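Nucleoporin NUP170 (Chaetomium thermophilum, PDB 5HAX) probably serves as a scaffold nucleoporin of the nuclear pore complex inner ring, uniting a beta-propeller with an alpha-helical domain in one chain. Local coordinates at residues F178-K183 and L233-T238; A118-K123 and G185-G190; A528-A533 and D589-Y594; E462-F467 and L595-R600. All blocks are in the same frame, centred on the assembly; numbering follows the deposited sequence.

Contact 1. Residues F178-K183 and L233-T238; sequences FIVGTK and LYVDDT
Leu233 meets the other strand twice: its CG lies 4.3 Å from Phe178 CB, whose ring turns off elsewhere, and its CB sits 3.9 Å from Val180 CG1, the two side chains crossing at about a right angle. That same methyl, Val180 CG1, also lies against the backbone oxygen Leu233 O. Two residues on, Val235 slides past Val180 in the opposite direction, CG2 to CG2 at 3.5 Å. A chi1 of 174° turns Val235 CG1, its other methyl, away from the backbone N and on to Thr182 CG2. The strands run parallel, 7° apart, but their axes stay 7.1 Å from each other, so side chains fill the seam. Each is the first strand of a four-stranded antiparallel sheet, and the packing is that of the inner strands of successive beta-propeller blades. Further along, Asp237 reaches across with its carboxylate. Its OD1 accepts a nearly straight hydrogen bond from Lys183 N at 3.2 Å (169°), the donor standing well above the carboxylate plane. A water donates to Asp237 OD2 at 2.7 Å and to Gly181 O as well. Lys183 NZ curls back beside Asp237 CB, with its charge 4.8 Å from Asp237 OD1.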
loop_
_atom_site.group_PDB
_atom_site.type_symbol
_atom_site.label_atom_id
_atom_site.label_comp_id
_atom_site.label_asym_id
_atom_site.label_seq_id
_atom_site.Cartn_x
_atom_site.Cartn_y
_atom_site.Cartn_z
ATOM N N PHE A 178 7.852 -22.650 -3.900
ATOM C CA PHE A 178 7.834 -21.240 -3.535
ATOM C C PHE A 178 8.949 -20.527 -4.280
ATOM O O PHE A 178 10.106 -20.954 -4.229
ATOM C CB PHE A 178 7.999 -21.065 -2.019
ATOM C CG PHE A 178 7.100 -21.957 -1.209
ATOM C CD1 PHE A 178 5.743 -21.695 -1.120
ATOM C CD2 PHE A 178 7.611 -23.059 -0.540
ATOM C CE1 PHE A 178 4.909 -22.516 -0.380
ATOM C CE2 PHE A 178 6.785 -23.882 0.204
ATOM C CZ PHE A 178 5.432 -23.612 0.284
ATOM N N ILE A 179 8.593 -19.450 -4.978
ATOM C CA ILE A 179 9.540 -18.617 -5.710
ATOM C C ILE A 179 9.275 -17.170 -5.325
ATOM O O ILE A 179 8.125 -16.719 -5.354
ATOM C CB ILE A 179 9.406 -18.790 -7.236
ATOM C CG1 ILE A 179 9.466 -20.269 -7.628
ATOM C CG2 ILE A 179 10.490 -17.991 -7.959
ATOM C CD1 ILE A 179 9.036 -20.532 -9.059
ATOM N N VAL A 180 10.333 -16.445 -4.964
ATOM C CA VAL A 180 10.227 -15.030 -4.631
ATOM C C VAL A 180 11.361 -14.279 -5.314
ATOM O O VAL A 180 12.438 -14.829 -5.562
ATOM C CB VAL A 180 10.258 -14.785 -3.104
ATOM C CG1 VAL A 180 9.035 -15.407 -2.449
ATOM C CG2 VAL A 180 11.543 -15.330 -2.490
ATOM N N GLY A 181 11.101 -13.014 -5.621
ATOM C CA GLY A 181 12.079 -12.173 -6.280
ATOM C C GLY A 181 12.315 -10.893 -5.508
ATOM O O GLY A 181 11.417 -10.362 -4.854
ATOM N N THR A 182 13.548 -10.402 -5.593
ATOM C CA THR A 182 13.921 -9.143 -4.969
ATOM C C THR A 182 13.808 -7.994 -5.966
ATOM O O THR A 182 13.660 -8.188 -7.175
ATOM C CB THR A 182 15.348 -9.198 -4.421
ATOM O OG1 THR A 182 16.280 -9.228 -5.509
ATOM C CG2 THR A 182 15.551 -10.420 -3.534
ATOM N N LYS A 183 13.893 -6.776 -5.429
ATOM C CA LYS A 183 13.856 -5.573 -6.253
ATOM C C LYS A 183 14.913 -5.605 -7.350
ATOM O O LYS A 183 14.684 -5.084 -8.448
ATOM C CB LYS A 183 14.059 -4.348 -5.363
ATOM C CG LYS A 183 13.635 -3.032 -5.981
ATOM C CD LYS A 183 13.754 -1.879 -4.986
ATOM C CE LYS A 183 15.200 -1.614 -4.576
ATOM N NZ LYS A 183 15.644 -2.421 -3.398
ATOM N N LEU A 233 8.093 -18.477 1.538
ATOM C CA LEU A 233 9.250 -17.591 1.495
ATOM C C LEU A 233 8.776 -16.146 1.406
ATOM O O LEU A 233 7.764 -15.856 0.763
ATOM C CB LEU A 233 10.158 -17.895 0.287
ATOM C CG LEU A 233 11.047 -19.139 0.301
ATOM C CD1 LEU A 233 11.903 -19.161 -0.955
ATOM C CD2 LEU A 233 11.927 -19.176 1.538
ATOM N N TYR A 234 9.520 -15.236 2.043
ATOM C CA TYR A 234 9.109 -13.836 2.150
ATOM C C TYR A 234 10.324 -12.918 2.088
ATOM O O TYR A 234 11.318 -13.154 2.781
ATOM C CB TYR A 234 8.334 -13.603 3.455
ATOM C CG TYR A 234 7.317 -14.685 3.761
ATOM C CD1 TYR A 234 7.694 -15.850 4.416
ATOM C CD2 TYR A 234 5.985 -14.544 3.392
ATOM C CE1 TYR A 234 6.777 -16.842 4.694
ATOM C CE2 TYR A 234 5.059 -15.532 3.667
ATOM C CZ TYR A 234 5.462 -16.679 4.319
ATOM O OH TYR A 234 4.554 -17.671 4.600
ATOM N N VAL A 235 10.228 -11.857 1.282
ATOM C CA VAL A 235 11.335 -10.935 1.023
ATOM C C VAL A 235 11.030 -9.585 1.661
ATOM O O VAL A 235 9.878 -9.134 1.669
ATOM C CB VAL A 235 11.573 -10.761 -0.493
ATOM C CG1 VAL A 235 12.633 -9.690 -0.760
ATOM C CG2 VAL A 235 11.974 -12.081 -1.128
ATOM N N ASP A 236 12.072 -8.932 2.182
ATOM C CA ASP A 236 12.001 -7.531 2.605
ATOM C C ASP A 236 13.222 -6.807 2.043
ATOM O O ASP A 236 14.310 -6.858 2.628
ATOM C CB ASP A 236 11.927 -7.401 4.123
ATOM C CG ASP A 236 11.782 -5.955 4.576
ATOM O OD1 ASP A 236 11.573 -5.076 3.710
ATOM O OD2 ASP A 236 11.866 -5.697 5.796
ATOM N N ASP A 237 13.025 -6.119 0.914
ATOM C CA ASP A 237 14.120 -5.419 0.248
ATOM C C ASP A 237 14.668 -4.275 1.092
ATOM O O ASP A 237 15.865 -3.980 1.021
ATOM C CB ASP A 237 13.651 -4.883 -1.104
ATOM C CG ASP A 237 13.362 -5.984 -2.105
ATOM O OD1 ASP A 237 14.206 -6.890 -2.260
ATOM O OD2 ASP A 237 12.286 -5.944 -2.739
ATOM N N THR A 238 13.818 -3.619 1.886
ATOM C CA THR A 238 14.261 -2.468 2.667
ATOM C C THR A 238 15.297 -2.848 3.715
ATOM O O THR A 238 16.028 -1.973 4.193
ATOM C CB THR A 238 13.069 -1.795 3.354
ATOM O OG1 THR A 238 12.554 -2.646 4.387
ATOM C CG2 THR A 238 11.964 -1.485 2.346
HETATM O O HOH W 1 10.793 -7.925 -3.914
#

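Contact 2. Residues A118-K123 and G185-G190; sequences ALVPPK and GRIFLG
Lys123 lays its side chain along the backbone of Gly185. From CB the chain starts beside its own backbone N, and CG comes down on Gly185 O at 3.5 Å. It then runs straight until CE, which passes the same oxygen at 3.8 Å. There it bends (chi4 -69°) and delivers NZ to 3.9 Å from Arg186 CA, still near Gly185 O. The ammonium donates to a water at 2.8 Å from Lys123 NZ, and that water also takes the N-H of Ile187, tying the tip to the start of the strand 187-190. The Arg186 guanidinium goes its own way, to a salt bridge with Glu199. Behind the lysine the two backbones nearly touch: Gly185 CA approaches Pro121 O at 3.4 Å in a CA-H...O contact, and a second water donates to both Pro121 O and Gly185 O. A side chain on Gly185 would run into Lys123 N and Pro122 O, and its positive phi of 92° calls for glycine in any case. Val120 and Ile187 cross at about a right angle, Val120 CG2 4.1 Å from Ile187 CG1. One blade's inner strand and following loop thus pack against the next blade's second strand and the turn before it, a beta-propeller's inter-blade joint.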
loop_
_atom_site.group_PDB
_atom_site.type_symbol
_atom_site.label_atom_id
_atom_site.label_comp_id
_atom_site.label_asym_id
_atom_site.label_seq_id
_atom_site.Cartn_x
_atom_site.Cartn_y
_atom_site.Cartn_z
ATOM N N ALA A 118 5.997 -17.868 -10.812
ATOM C CA ALA A 118 6.107 -16.556 -10.189
ATOM C C ALA A 118 6.542 -15.521 -11.216
ATOM O O ALA A 118 7.174 -15.839 -12.226
ATOM C CB ALA A 118 7.090 -16.573 -9.015
ATOM N N LEU A 119 6.195 -14.266 -10.932
ATOM C CA LEU A 119 6.545 -13.118 -11.759
ATOM C C LEU A 119 7.428 -12.193 -10.934
ATOM O O LEU A 119 6.975 -11.641 -9.925
ATOM C CB LEU A 119 5.285 -12.388 -12.230
ATOM C CG LEU A 119 5.473 -11.255 -13.240
ATOM C CD1 LEU A 119 5.901 -11.815 -14.587
ATOM C CD2 LEU A 119 4.193 -10.441 -13.371
ATOM N N VAL A 120 8.676 -12.018 -11.362
ATOM C CA VAL A 120 9.665 -11.281 -10.575
ATOM C C VAL A 120 10.253 -10.167 -11.430
ATOM O O VAL A 120 10.108 -10.164 -12.662
ATOM C CB VAL A 120 10.786 -12.210 -10.054
ATOM C CG1 VAL A 120 10.207 -13.274 -9.124
ATOM C CG2 VAL A 120 11.535 -12.852 -11.219
ATOM N N PRO A 121 10.919 -9.198 -10.804
ATOM C CA PRO A 121 11.634 -8.169 -11.571
ATOM C C PRO A 121 12.829 -8.759 -12.298
ATOM O O PRO A 121 13.350 -9.813 -11.903
ATOM C CB PRO A 121 12.080 -7.166 -10.494
ATOM C CG PRO A 121 11.183 -7.414 -9.335
ATOM C CD PRO A 121 10.883 -8.881 -9.367
ATOM N N PRO A 122 13.295 -8.112 -13.363
ATOM C CA PRO A 122 14.480 -8.601 -14.073
ATOM C C PRO A 122 15.769 -8.103 -13.435
ATOM O O PRO A 122 15.795 -7.114 -12.701
ATOM C CB PRO A 122 14.306 -8.018 -15.479
ATOM C CG PRO A 122 13.587 -6.731 -15.242
ATOM C CD PRO A 122 12.691 -6.950 -14.041
ATOM N N LYS A 123 16.849 -8.817 -13.728
ATOM C CA LYS A 123 18.171 -8.361 -13.314
ATOM C C LYS A 123 18.587 -7.182 -14.191
ATOM O O LYS A 123 18.565 -7.298 -15.422
ATOM C CB LYS A 123 19.192 -9.494 -13.415
ATOM C CG LYS A 123 19.069 -10.551 -12.317
ATOM C CD LYS A 123 20.090 -11.673 -12.495
ATOM C CE LYS A 123 19.926 -12.768 -11.444
ATOM N NZ LYS A 123 20.312 -12.325 -10.075
ATOM N N GLY A 185 16.116 -8.276 -8.883
ATOM C CA GLY A 185 15.990 -9.409 -9.777
ATOM C C GLY A 185 16.553 -10.718 -9.265
ATOM O O GLY A 185 16.603 -11.688 -10.031
ATOM N N ARG A 186 16.983 -10.781 -8.008
ATOM C CA ARG A 186 17.449 -12.043 -7.448
ATOM C C ARG A 186 16.272 -12.993 -7.257
ATOM O O ARG A 186 15.196 -12.581 -6.819
ATOM C CB ARG A 186 18.163 -11.808 -6.116
ATOM C CG ARG A 186 19.384 -10.909 -6.216
ATOM C CD ARG A 186 20.102 -10.787 -4.881
ATOM N NE ARG A 186 20.795 -12.018 -4.514
ATOM C CZ ARG A 186 21.571 -12.154 -3.441
ATOM N NH1 ARG A 186 21.759 -11.133 -2.617
ATOM N NH2 ARG A 186 22.162 -13.314 -3.192
ATOM N N ILE A 187 16.484 -14.268 -7.581
ATOM C CA ILE A 187 15.432 -15.285 -7.578
ATOM C C ILE A 187 15.798 -16.355 -6.555
ATOM O O ILE A 187 16.832 -17.019 -6.690
ATOM C CB ILE A 187 15.248 -15.910 -8.972
ATOM C CG1 ILE A 187 14.857 -14.834 -9.993
ATOM C CG2 ILE A 187 14.199 -17.014 -8.931
ATOM C CD1 ILE A 187 14.876 -15.318 -11.429
ATOM N N PHE A 188 14.939 -16.537 -5.550
ATOM C CA PHE A 188 15.137 -17.526 -4.498
ATOM C C PHE A 188 14.055 -18.602 -4.561
ATOM O O PHE A 188 12.899 -18.320 -4.890
ATOM C CB PHE A 188 15.128 -16.867 -3.114
ATOM C CG PHE A 188 16.280 -15.928 -2.877
ATOM C CD1 PHE A 188 17.550 -16.418 -2.626
ATOM C CD2 PHE A 188 16.090 -14.556 -2.896
ATOM C CE1 PHE A 188 18.611 -15.557 -2.403
ATOM C CE2 PHE A 188 17.147 -13.689 -2.672
ATOM C CZ PHE A 188 18.409 -14.192 -2.425
ATOM N N LEU A 189 14.440 -19.839 -4.222
ATOM C CA LEU A 189 13.573 -21.006 -4.358
ATOM C C LEU A 189 13.555 -21.828 -3.075
ATOM O O LEU A 189 14.558 -21.920 -2.360
ATOM C CB LEU A 189 14.029 -21.920 -5.502
ATOM C CG LEU A 189 14.355 -21.293 -6.856
ATOM C CD1 LEU A 189 14.963 -22.354 -7.757
ATOM C CD2 LEU A 189 13.120 -20.686 -7.499
ATOM N N GLY A 190 12.407 -22.454 -2.814
ATOM C CA GLY A 190 12.222 -23.366 -1.696
ATOM C C GLY A 190 11.036 -24.261 -1.979
ATOM O O GLY A 190 10.272 -24.030 -2.919
HETATM O O HOH W 2 15.192 -11.827 -12.066
HETATM O O HOH W 3 19.514 -14.393 -8.301
#

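Contact 3. Residues A528-A533 and D589-Y594; sequences AALAVA and DALALY
The hydroxyl OH of Tyr594 is hydrogen-bonded to Gln536 NE2, which fixes the far end of a ring that packs on Ala531. Ala531 CA stands over one face of that ring, toward its rim, and Ala531 CB touches Tyr594 CE1 at 3.9 Å. Leu530 reaches across between the two helices. Its chi1 of 175° swings the branch away from the backbone N and carries CD2 to 3.8 Å from Tyr594 CD2, approaching the ring obliquely. The same methyl reaches the opposite backbone, 3.8 Å from Leu591 CA, and then meets Leu591 CD1. The helix segments cross at -62° with axes 9.6 Å apart, a separation spanned by the leucine and tyrosine side chains. Phe467, from the loop before strand 473-478, meets the Tyr594 ring edge-to-face. A valine in place of Tyr594 would probably strand Gln536 without its hydroxyl partner and open a gap beside Ala531 and Leu530. Leu635 of helix 622-640 also packs on both Leu530 and Leu591. Between the two segments the contact is wholly apolar and buried, so it rests on shape and exclusion of water, with the tyrosine's one polar group satisfied beyond it.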
loop_
_atom_site.group_PDB
_atom_site.type_symbol
_atom_site.label_atom_id
_atom_site.label_comp_id
_atom_site.label_asym_id
_atom_site.label_seq_id
_atom_site.Cartn_x
_atom_site.Cartn_y
_atom_site.Cartn_z
ATOM N N ALA A 528 -13.414 16.395 6.020
ATOM C CA ALA A 528 -14.078 15.423 5.158
ATOM C C ALA A 528 -15.321 16.023 4.515
ATOM O O ALA A 528 -15.579 15.804 3.326
ATOM C CB ALA A 528 -14.438 14.171 5.958
ATOM N N ALA A 529 -16.106 16.779 5.287
ATOM C CA ALA A 529 -17.279 17.442 4.728
ATOM C C ALA A 529 -16.877 18.405 3.618
ATOM O O ALA A 529 -17.490 18.427 2.544
ATOM C CB ALA A 529 -18.041 18.176 5.832
ATOM N N LEU A 530 -15.838 19.205 3.861
ATOM C CA LEU A 530 -15.337 20.107 2.830
ATOM C C LEU A 530 -14.941 19.334 1.578
ATOM O O LEU A 530 -15.289 19.724 0.457
ATOM C CB LEU A 530 -14.148 20.902 3.372
ATOM C CG LEU A 530 -13.421 21.806 2.373
ATOM C CD1 LEU A 530 -14.373 22.848 1.804
ATOM C CD2 LEU A 530 -12.223 22.465 3.035
ATOM N N ALA A 531 -14.225 18.221 1.755
ATOM C CA ALA A 531 -13.796 17.420 0.611
ATOM C C ALA A 531 -14.992 16.879 -0.161
ATOM O O ALA A 531 -15.056 16.999 -1.390
ATOM C CB ALA A 531 -12.897 16.279 1.083
ATOM N N VAL A 532 -15.953 16.275 0.545
ATOM C CA VAL A 532 -17.154 15.768 -0.116
ATOM C C VAL A 532 -17.890 16.904 -0.814
ATOM O O VAL A 532 -18.350 16.757 -1.953
ATOM C CB VAL A 532 -18.065 15.048 0.897
ATOM C CG1 VAL A 532 -19.399 14.668 0.254
ATOM C CG2 VAL A 532 -17.373 13.812 1.454
ATOM N N ALA A 533 -18.017 18.052 -0.144
ATOM C CA ALA A 533 -18.667 19.203 -0.761
ATOM C C ALA A 533 -17.980 19.609 -2.057
ATOM O O ALA A 533 -18.639 20.104 -2.979
ATOM C CB ALA A 533 -18.686 20.378 0.214
ATOM N N ASP A 589 -9.114 25.443 10.353
ATOM C CA ASP A 589 -8.126 24.370 10.377
ATOM C C ASP A 589 -8.456 23.304 9.341
ATOM O O ASP A 589 -7.555 22.737 8.712
ATOM C CB ASP A 589 -8.056 23.756 11.777
ATOM C CG ASP A 589 -7.744 24.784 12.853
ATOM O OD1 ASP A 589 -7.031 25.766 12.557
ATOM O OD2 ASP A 589 -8.216 24.611 13.997
ATOM N N ALA A 590 -9.749 23.034 9.138
ATOM C CA ALA A 590 -10.162 22.065 8.129
ATOM C C ALA A 590 -9.773 22.524 6.730
ATOM O O ALA A 590 -9.301 21.723 5.914
ATOM C CB ALA A 590 -11.671 21.836 8.215
ATOM N N LEU A 591 -9.971 23.810 6.430
ATOM C CA LEU A 591 -9.582 24.329 5.123
ATOM C C LEU A 591 -8.074 24.252 4.933
ATOM O O LEU A 591 -7.594 23.885 3.853
ATOM C CB LEU A 591 -10.068 25.769 4.964
ATOM C CG LEU A 591 -9.669 26.477 3.667
ATOM C CD1 LEU A 591 -10.254 25.758 2.460
ATOM C CD2 LEU A 591 -10.110 27.933 3.701
ATOM N N ALA A 592 -7.313 24.594 5.973
ATOM C CA ALA A 592 -5.860 24.490 5.901
ATOM C C ALA A 592 -5.417 23.039 5.762
ATOM O O ALA A 592 -4.479 22.738 5.014
ATOM C CB ALA A 592 -5.232 25.122 7.141
ATOM N N LEU A 593 -6.078 22.127 6.477
ATOM C CA LEU A 593 -5.710 20.717 6.403
ATOM C C LEU A 593 -5.970 20.162 5.009
ATOM O O LEU A 593 -5.098 19.518 4.413
ATOM C CB LEU A 593 -6.483 19.924 7.458
ATOM C CG LEU A 593 -6.108 18.451 7.641
ATOM C CD1 LEU A 593 -4.643 18.300 8.024
ATOM C CD2 LEU A 593 -7.008 17.813 8.691
ATOM N N TYR A 594 -7.164 20.416 4.469
ATOM C CA TYR A 594 -7.494 19.947 3.129
ATOM C C TYR A 594 -6.529 20.512 2.093
ATOM O O TYR A 594 -5.972 19.770 1.277
ATOM C CB TYR A 594 -8.936 20.328 2.790
ATOM C CG TYR A 594 -9.399 19.838 1.439
ATOM C CD1 TYR A 594 -9.210 18.518 1.058
ATOM C CD2 TYR A 594 -10.038 20.691 0.549
ATOM C CE1 TYR A 594 -9.634 18.061 -0.176
ATOM C CE2 TYR A 594 -10.467 20.244 -0.689
ATOM C CZ TYR A 594 -10.263 18.928 -1.045
ATOM O OH TYR A 594 -10.686 18.473 -2.273
#

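Contact 4. Residues E462-F467 and L595-R600; sequences ELAVQF and LTRLVR
Arg597 and Arg600 both lay a guanidinium face against the 462-467 turn, one on its peptide and the other on a methyl. Arg597, extended from CG to NE, slides over the backbone of Ala464 with NE 3.5 Å from Ala464 CA. Leu463 O then stands 3.3 Å above the Arg597 guanidinium plane, toward its rim, and Ala464 N lies over the same face. The oxygen sits there without a hydrogen bond, the angle to Arg597 NH1 being poor. The carbonyl spends a lone pair instead on Gln466 NE2, which donates at 3.1 Å to Leu463 O, in the carbonyl plane and close to its own amide plane. That amide is turned 68° from the Arg597 guanidinium. Arg600 bends at chi3 (-56°), bringing Ala464 CB over its guanidinium face; its NH2 meets Val465 CG1 at 3.4 Å and hydrogen-bonds Ala452 O. A water donates to Ala464 O at 2.6 Å, accepts from Phe467 N and bridges weakly to Arg597 O, while Phe467 CB packs on Leu598 CD2. Arg597 makes salt bridges to Glu524 and Asp20, and a leucine in its place would probably leave both carboxylates without this cation and uncover the Leu463 peptide. The Arg597 guanidinium thus divides its work: one face packs on propeller backbone, while its buried charge is probably stabilised by carboxylates from two other helices.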
loop_
_atom_site.group_PDB
_atom_site.type_symbol
_atom_site.label_atom_id
_atom_site.label_comp_id
_atom_site.label_asym_id
_atom_site.label_seq_id
_atom_site.Cartn_x
_atom_site.Cartn_y
_atom_site.Cartn_z
ATOM N N GLU A 462 -3.133 7.423 6.613
ATOM C CA GLU A 462 -4.100 7.280 5.525
ATOM C C GLU A 462 -4.799 8.598 5.221
ATOM O O GLU A 462 -5.092 8.904 4.059
ATOM C CB GLU A 462 -5.152 6.233 5.877
ATOM C CG GLU A 462 -4.668 4.807 5.999
ATOM C CD GLU A 462 -5.827 3.845 6.156
ATOM O OE1 GLU A 462 -6.160 3.147 5.176
ATOM O OE2 GLU A 462 -6.423 3.802 7.252
ATOM N N LEU A 463 -5.109 9.376 6.262
ATOM C CA LEU A 463 -5.873 10.603 6.072
ATOM C C LEU A 463 -5.131 11.576 5.169
ATOM O O LEU A 463 -5.745 12.275 4.356
ATOM C CB LEU A 463 -6.164 11.242 7.430
ATOM C CG LEU A 463 -6.990 10.367 8.375
ATOM C CD1 LEU A 463 -6.908 10.886 9.799
ATOM C CD2 LEU A 463 -8.434 10.304 7.910
ATOM N N ALA A 464 -3.803 11.612 5.280
ATOM C CA ALA A 464 -3.010 12.592 4.550
ATOM C C ALA A 464 -2.995 12.324 3.050
ATOM O O ALA A 464 -2.842 13.264 2.261
ATOM C CB ALA A 464 -1.583 12.605 5.093
ATOM N N VAL A 465 -3.155 11.066 2.637
ATOM C CA VAL A 465 -2.997 10.669 1.240
ATOM C C VAL A 465 -4.332 10.344 0.581
ATOM O O VAL A 465 -4.355 9.743 -0.501
ATOM C CB VAL A 465 -2.028 9.481 1.112
ATOM C CG1 VAL A 465 -0.628 9.893 1.537
ATOM C CG2 VAL A 465 -2.510 8.293 1.934
ATOM N N GLN A 466 -5.451 10.734 1.200
ATOM C CA GLN A 466 -6.766 10.422 0.646
ATOM C C GLN A 466 -6.921 10.902 -0.792
ATOM O O GLN A 466 -7.663 10.293 -1.571
ATOM C CB GLN A 466 -7.865 11.049 1.509
ATOM C CG GLN A 466 -8.077 10.380 2.855
ATOM C CD GLN A 466 -9.175 11.051 3.661
ATOM O OE1 GLN A 466 -10.342 10.670 3.575
ATOM N NE2 GLN A 466 -8.805 12.060 4.443
ATOM N N PHE A 467 -6.234 11.985 -1.163
ATOM C CA PHE A 467 -6.416 12.623 -2.464
ATOM C C PHE A 467 -5.159 12.587 -3.325
ATOM O O PHE A 467 -5.145 13.198 -4.401
ATOM C CB PHE A 467 -6.878 14.069 -2.265
ATOM C CG PHE A 467 -7.831 14.240 -1.117
ATOM C CD1 PHE A 467 -9.126 13.761 -1.200
ATOM C CD2 PHE A 467 -7.426 14.865 0.049
ATOM C CE1 PHE A 467 -10.003 13.907 -0.144
ATOM C CE2 PHE A 467 -8.299 15.016 1.110
ATOM C CZ PHE A 467 -9.589 14.535 1.013
ATOM N N LEU A 595 -6.316 21.832 2.114
ATOM C CA LEU A 595 -5.434 22.460 1.134
ATOM C C LEU A 595 -4.022 21.896 1.214
ATOM O O LEU A 595 -3.399 21.615 0.182
ATOM C CB LEU A 595 -5.411 23.975 1.341
ATOM C CG LEU A 595 -4.420 24.749 0.464
ATOM C CD1 LEU A 595 -4.723 24.528 -1.010
ATOM C CD2 LEU A 595 -4.445 26.229 0.809
ATOM N N THR A 596 -3.496 21.738 2.431
ATOM C CA THR A 596 -2.151 21.194 2.595
ATOM C C THR A 596 -2.037 19.823 1.948
ATOM O O THR A 596 -1.085 19.549 1.208
ATOM C CB THR A 596 -1.799 21.112 4.081
ATOM O OG1 THR A 596 -1.807 22.428 4.649
ATOM C CG2 THR A 596 -0.419 20.480 4.280
ATOM N N ARG A 597 -3.009 18.950 2.211
ATOM C CA ARG A 597 -2.944 17.587 1.697
ATOM C C ARG A 597 -3.066 17.553 0.178
ATOM O O ARG A 597 -2.580 16.614 -0.461
ATOM C CB ARG A 597 -4.032 16.738 2.359
ATOM C CG ARG A 597 -3.756 16.470 3.835
ATOM C CD ARG A 597 -4.950 15.858 4.556
ATOM N NE ARG A 597 -4.598 15.430 5.911
ATOM C CZ ARG A 597 -5.465 14.954 6.802
ATOM N NH1 ARG A 597 -6.751 14.845 6.493
ATOM N NH2 ARG A 597 -5.046 14.590 8.007
ATOM N N LEU A 598 -3.694 18.568 -0.419
ATOM C CA LEU A 598 -3.776 18.627 -1.876
ATOM C C LEU A 598 -2.422 18.924 -2.515
ATOM O O LEU A 598 -2.195 18.552 -3.672
ATOM C CB LEU A 598 -4.799 19.677 -2.313
ATOM C CG LEU A 598 -6.278 19.397 -2.045
ATOM C CD1 LEU A 598 -7.108 20.576 -2.531
ATOM C CD2 LEU A 598 -6.747 18.105 -2.702
ATOM N N VAL A 599 -1.513 19.586 -1.792
ATOM C CA VAL A 599 -0.235 20.015 -2.347
ATOM C C VAL A 599 0.957 19.397 -1.619
ATOM O O VAL A 599 2.093 19.831 -1.826
ATOM C CB VAL A 599 -0.118 21.554 -2.351
ATOM C CG1 VAL A 599 -1.256 22.174 -3.145
ATOM C CG2 VAL A 599 -0.078 22.103 -0.929
ATOM N N ARG A 600 0.731 18.385 -0.777
ATOM C CA ARG A 600 1.825 17.847 0.027
ATOM C C ARG A 600 2.933 17.253 -0.840
ATOM O O ARG A 600 4.109 17.310 -0.463
ATOM C CB ARG A 600 1.294 16.797 1.006
ATOM C CG ARG A 600 0.930 15.472 0.365
ATOM C CD ARG A 600 0.015 14.649 1.261
ATOM N NE ARG A 600 0.586 14.418 2.586
ATOM C CZ ARG A 600 1.341 13.371 2.917
ATOM N NH1 ARG A 600 1.806 13.257 4.154
ATOM N NH2 ARG A 600 1.632 12.437 2.021
HETATM O O HOH W 4 -4.133 13.630 0.032
#

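Overall arrangement
Contacts 1 and 2 adjoin in the propeller, centres 8 Å apart, and their segments alternate along the chain. Strands 178-181 and 187-190 are neighbours in one blade, so contact 1 joins that blade to the next and contact 2 to the one before. Contacts 3 and 4 share helix 586-599 on the other side of the chain's centre, 10 Å between centres, and touch where Ala531 CB lies 3.7 Å from Phe467 CZ. Contact 3 belongs to the helical part; contact 4 couples it to the propeller family region. About 17 Å separates the nearest atoms of contacts 1 and 4, and the centres of contacts 2 and 3 are 44 Å apart.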